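Local coordinates for protein 2-Keto-3-deoxy-(6-phospho-)gluconate aldolase (Thermoproteus tenax, PDB 2R91) that is an aldolase of the dihydrodipicolinate synthetase family, built on a TIM barrel and assembled from four chains, at residues E19-H24 against M54-A59; L50-E55 against E257-V262. One frame throughout, in Å; residues are numbered along the deposited sequence.

In the fold
Starting at the N terminus, the chain lays down strand 2-6, passes a small two-stranded hairpin and enters helix 18-30. After strand 35-38 comes helix 50-63, whose residues 54-59 return to 19-24 in contact 1 and close a short loop of 29 intervening residues: two successive outer helices of the barrel are joined. Contact 2 starts on the first turns of that same helix, overlapping contact 1 at Met54 and Glu55, and reaches over 201 residues to 257-262, a loop following helix 239-251. The two closures cross, since contact 2 begins on the helix where contact 1 ends; helix 50-63 faces its early neighbour with one part and a late loop with the other, their centres about 12 Å apart.

Contact 1. Residues E19-H24 against M54-A59; sequences ELFANH and MELTDA
Leu56 is the first residue of 54-59 to meet the helix of 19-24, and it does so through one methyl group against the ring of Phe21. Its CA-CB bond does not aim at the neighbouring helix, but the first torsion (chi1 -180°) swings CG round so that CD1 comes nearer the ring than that bond would suggest. CD1 sits 3.3 Å from Phe21 CE1, a close approach, and 3.5 Å from Phe21 CZ; it meets the ring obliquely at these two atoms. The two side chains cross at about a right angle. Leu56 also touches Thr9, and Phe21 touches Thr10, so the loop after strand 2-6 borders the same apolar patch.

The next two residues turn to other partners. Thr57 packs on Leu82 and Tyr85 of helix 76-88, the next helix round, and Asp58 OD1 forms a salt bridge with Arg89 and a hydrogen bond with the Tyr85 hydroxyl.

One turn on from Leu56, Ala59 directs its methyl group toward the partner helix. Its CB lies 3.4 Å from Phe21 CD2 and 3.7 Å from Phe21 CE2, again obliquely to the ring. Leu56 and Ala59 are spaced i and i+3, and both methyls lie on one side of the ring plane, Leu56 CD1 near CE1 and CZ, Ala59 CB near CD2 and CE2. Phe21 reaches the partner helix because its CG is anti to the backbone N (chi1 -175°), which, with CB already pointing at helix 50-63, brings the ring to it. No hydrogen bond joins the segments; apolar contact, largely buried, is what unites them. This aromatic side chain set against small and branched aliphatic groups joins consecutive outer helices, 18-30 and 50-63, of a TIM barrel.

Contact 2. Residues L50-E55 against E257-V262; sequences LQEKME and EPRGPV
Glu52 and Arg259 approach from opposite directions and join end-on, the carboxylate facing the NH1 and NH2 end of the guanidinium group. Each nitrogen takes its own oxygen: Arg259 NH1 donates to Glu52 OE2 at 2.7 Å, and Arg259 NH2 to Glu52 OE1 at 2.8 Å. Both bonds are nearly straight, the NH1 one at 176°. The oxygens lie almost in the guanidinium plane and are met on their syn sides, but the two flat groups are not coplanar; their planes stand 32° apart, so the nitrogens lie out of the carboxylate plane. The two bonds together should limit how either group can rotate.

This bidentate salt bridge links the start of helix 50-63, an outer helix of the TIM barrel, to the loop after helix 239-251, with 12.4 Å still separating Glu52 CA from Arg259 CA. Glu52 stretches out past CG, while a turn about the CG-CD bond of Arg259 (63°) swings its guanidinium so that NH1 and NH2 lead. Both ends have second partners beside the helix start: Glu52 OE1 accepts from Ser49 N, and Arg259 NH2 also donates to Ala47 O. Arg259 further packs on Asn75 of a second subunit, and the adjoining Gly260 makes backbone hydrogen bonds to that subunit.

Contact 1. Residues E19-H24 against M54-A59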
# COMPACT_ATOMS: atom_id res chain seq x y z
N GLU A 19 5.42 28.17 30.06
CA GLU A 19 5.96 29.48 29.72
C GLU A 19 6.49 29.47 28.28
O GLU A 19 6.21 30.38 27.51
CB GLU A 19 7.06 29.93 30.68
CG GLU A 19 6.53 30.35 32.07
CD GLU A 19 6.15 29.16 32.96
OE1 GLU A 19 4.96 29.07 33.39
OE2 GLU A 19 7.05 28.30 33.23
N LEU A 20 7.27 28.45 27.94
CA LEU A 20 7.69 28.29 26.52
C LEU A 20 6.45 28.21 25.61
O LEU A 20 6.39 28.88 24.59
CB LEU A 20 8.56 27.05 26.34
CG LEU A 20 9.93 27.06 26.98
CD1 LEU A 20 10.62 25.75 26.69
CD2 LEU A 20 10.77 28.28 26.48
N PHE A 21 5.45 27.44 26.01
CA PHE A 21 4.24 27.24 25.21
C PHE A 21 3.46 28.54 24.96
O PHE A 21 3.04 28.82 23.83
CB PHE A 21 3.35 26.18 25.87
CG PHE A 21 2.14 25.81 25.07
CD1 PHE A 21 2.22 24.86 24.05
CD2 PHE A 21 0.91 26.41 25.33
CE1 PHE A 21 1.10 24.52 23.30
CE2 PHE A 21 -0.22 26.07 24.59
CZ PHE A 21 -0.12 25.12 23.56
N ALA A 22 3.27 29.32 26.02
CA ALA A 22 2.54 30.58 25.94
C ALA A 22 3.24 31.60 25.09
O ALA A 22 2.59 32.31 24.36
CB ALA A 22 2.32 31.18 27.38
N ASN A 23 4.56 31.72 25.23
CA ASN A 23 5.32 32.64 24.42
C ASN A 23 5.14 32.28 22.95
O ASN A 23 4.85 33.14 22.12
CB ASN A 23 6.81 32.58 24.79
CG ASN A 23 7.69 33.44 23.88
OD1 ASN A 23 7.68 34.67 23.97
ND2 ASN A 23 8.47 32.79 23.00
N HIS A 24 5.30 30.99 22.66
CA HIS A 24 5.18 30.47 21.26
C HIS A 24 3.78 30.73 20.71
O HIS A 24 3.62 31.30 19.65
CB HIS A 24 5.50 28.97 21.23
CG HIS A 24 5.34 28.34 19.86
ND1 HIS A 24 6.03 28.79 18.76
CD2 HIS A 24 4.58 27.30 19.44
CE1 HIS A 24 5.70 28.06 17.70
NE2 HIS A 24 4.83 27.14 18.09
N MET A 54 -4.77 17.77 29.47
CA MET A 54 -5.46 18.77 30.31
C MET A 54 -4.57 19.97 30.54
O MET A 54 -5.02 21.08 30.47
CB MET A 54 -5.83 18.14 31.65
CG MET A 54 -6.86 17.02 31.51
SD MET A 54 -7.29 16.23 33.09
CE MET A 54 -8.04 17.63 33.93
N GLU A 55 -3.30 19.75 30.87
CA GLU A 55 -2.37 20.86 31.08
C GLU A 55 -2.24 21.70 29.82
O GLU A 55 -2.21 22.93 29.84
CB GLU A 55 -1.00 20.36 31.49
CG GLU A 55 -0.98 19.72 32.85
CD GLU A 55 0.21 18.81 33.06
OE1 GLU A 55 1.25 19.03 32.43
OE2 GLU A 55 0.11 17.85 33.83
N LEU A 56 -2.17 21.01 28.69
CA LEU A 56 -2.03 21.66 27.41
C LEU A 56 -3.31 22.45 27.06
O LEU A 56 -3.25 23.58 26.58
CB LEU A 56 -1.66 20.56 26.39
CG LEU A 56 -1.44 20.93 24.94
CD1 LEU A 56 -0.18 21.87 24.85
CD2 LEU A 56 -1.26 19.63 24.15
N THR A 57 -4.47 21.88 27.35
CA THR A 57 -5.75 22.58 27.18
C THR A 57 -5.77 23.88 27.99
O THR A 57 -6.19 24.94 27.50
CB THR A 57 -6.94 21.68 27.66
OG1 THR A 57 -7.06 20.55 26.80
CG2 THR A 57 -8.27 22.44 27.71
N ASP A 58 -5.30 23.82 29.24
CA ASP A 58 -5.29 25.04 30.08
C ASP A 58 -4.36 26.07 29.47
O ASP A 58 -4.70 27.25 29.37
CB ASP A 58 -4.80 24.72 31.50
CG ASP A 58 -5.81 23.91 32.31
OD1 ASP A 58 -7.01 23.94 32.03
OD2 ASP A 58 -5.38 23.26 33.28
N ALA A 59 -3.16 25.62 29.06
CA ALA A 59 -2.16 26.55 28.50
C ALA A 59 -2.66 27.18 27.20
O ALA A 59 -2.48 28.38 26.99
CB ALA A 59 -0.78 25.84 28.28

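Contact 2. Residues L50-E55 against E257-V262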
# COMPACT_ATOMS: atom_id res chain seq x y z
N LEU A 50 -3.59 11.72 29.56
CA LEU A 50 -4.76 12.56 29.75
C LEU A 50 -4.39 13.84 30.54
O LEU A 50 -4.80 14.92 30.16
CB LEU A 50 -5.91 11.77 30.40
CG LEU A 50 -7.04 12.56 31.06
CD1 LEU A 50 -7.78 13.32 29.97
CD2 LEU A 50 -7.99 11.59 31.80
N GLN A 51 -3.58 13.73 31.59
CA GLN A 51 -3.29 14.91 32.39
C GLN A 51 -2.45 15.91 31.63
O GLN A 51 -2.64 17.13 31.74
CB GLN A 51 -2.63 14.53 33.70
CG GLN A 51 -3.58 13.79 34.67
CD GLN A 51 -2.82 13.25 35.88
OE1 GLN A 51 -1.93 13.92 36.42
NE2 GLN A 51 -3.18 12.07 36.32
N GLU A 52 -1.52 15.40 30.82
CA GLU A 52 -0.73 16.27 29.95
C GLU A 52 -1.63 17.02 28.95
O GLU A 52 -1.46 18.20 28.73
CB GLU A 52 0.37 15.45 29.26
CG GLU A 52 1.51 15.10 30.21
CD GLU A 52 2.46 13.99 29.73
OE1 GLU A 52 2.15 13.26 28.77
OE2 GLU A 52 3.53 13.84 30.36
N LYS A 53 -2.64 16.35 28.40
CA LYS A 53 -3.57 17.02 27.50
C LYS A 53 -4.43 18.06 28.22
O LYS A 53 -4.81 19.09 27.65
CB LYS A 53 -4.46 16.01 26.79
CG LYS A 53 -3.71 15.05 25.81
CD LYS A 53 -4.73 14.39 24.87
CE LYS A 53 -4.02 13.48 23.82
NZ LYS A 53 -3.78 12.11 24.36
N MET A 54 -4.77 17.77 29.47
CA MET A 54 -5.46 18.77 30.31
C MET A 54 -4.57 19.97 30.54
O MET A 54 -5.02 21.08 30.47
CB MET A 54 -5.83 18.14 31.65
CG MET A 54 -6.86 17.02 31.51
SD MET A 54 -7.29 16.23 33.09
CE MET A 54 -8.04 17.63 33.93
N GLU A 55 -3.30 19.75 30.87
CA GLU A 55 -2.37 20.86 31.08
C GLU A 55 -2.24 21.70 29.82
O GLU A 55 -2.21 22.93 29.84
CB GLU A 55 -1.00 20.36 31.49
CG GLU A 55 -0.98 19.72 32.85
CD GLU A 55 0.21 18.81 33.06
OE1 GLU A 55 1.25 19.03 32.43
OE2 GLU A 55 0.11 17.85 33.83
N GLU A 257 11.29 21.01 23.49
CA GLU A 257 11.72 19.71 22.96
C GLU A 257 10.54 18.78 22.93
O GLU A 257 9.59 18.96 23.71
CB GLU A 257 12.71 19.05 23.94
CG GLU A 257 14.01 19.72 24.08
CD GLU A 257 14.95 18.88 24.90
OE1 GLU A 257 14.51 18.32 25.94
OE2 GLU A 257 16.12 18.76 24.48
N PRO A 258 10.59 17.76 22.05
CA PRO A 258 9.63 16.65 22.12
C PRO A 258 10.12 15.64 23.18
O PRO A 258 11.00 15.96 23.97
CB PRO A 258 9.68 16.06 20.70
CG PRO A 258 11.12 16.32 20.26
CD PRO A 258 11.53 17.63 20.90
N ARG A 259 9.51 14.47 23.24
CA ARG A 259 9.90 13.44 24.22
C ARG A 259 9.99 12.08 23.54
O ARG A 259 9.14 11.72 22.72
CB ARG A 259 8.88 13.42 25.38
CG ARG A 259 9.06 12.31 26.43
CD ARG A 259 8.00 12.39 27.58
NE ARG A 259 6.63 12.18 27.09
CZ ARG A 259 5.54 12.52 27.79
NH1 ARG A 259 5.68 13.06 29.02
NH2 ARG A 259 4.33 12.32 27.27
N GLY A 260 11.03 11.32 23.92
CA GLY A 260 11.16 9.88 23.62
C GLY A 260 9.83 9.22 23.39
O GLY A 260 9.05 9.24 24.36
N PRO A 261 9.80 8.24 22.49
CA PRO A 261 10.34 7.93 21.14
C PRO A 261 10.56 9.06 20.13
O PRO A 261 11.37 8.88 19.23
CB PRO A 261 9.45 6.78 20.62
CG PRO A 261 8.15 7.07 21.22
CD PRO A 261 8.53 7.51 22.66
N VAL A 262 9.86 10.18 20.28
CA VAL A 262 10.17 11.34 19.47
C VAL A 262 11.32 12.11 20.13
O VAL A 262 11.12 13.18 20.71
CB VAL A 262 8.93 12.21 19.24
CG1 VAL A 262 9.20 13.26 18.13
CG2 VAL A 262 7.68 11.32 18.92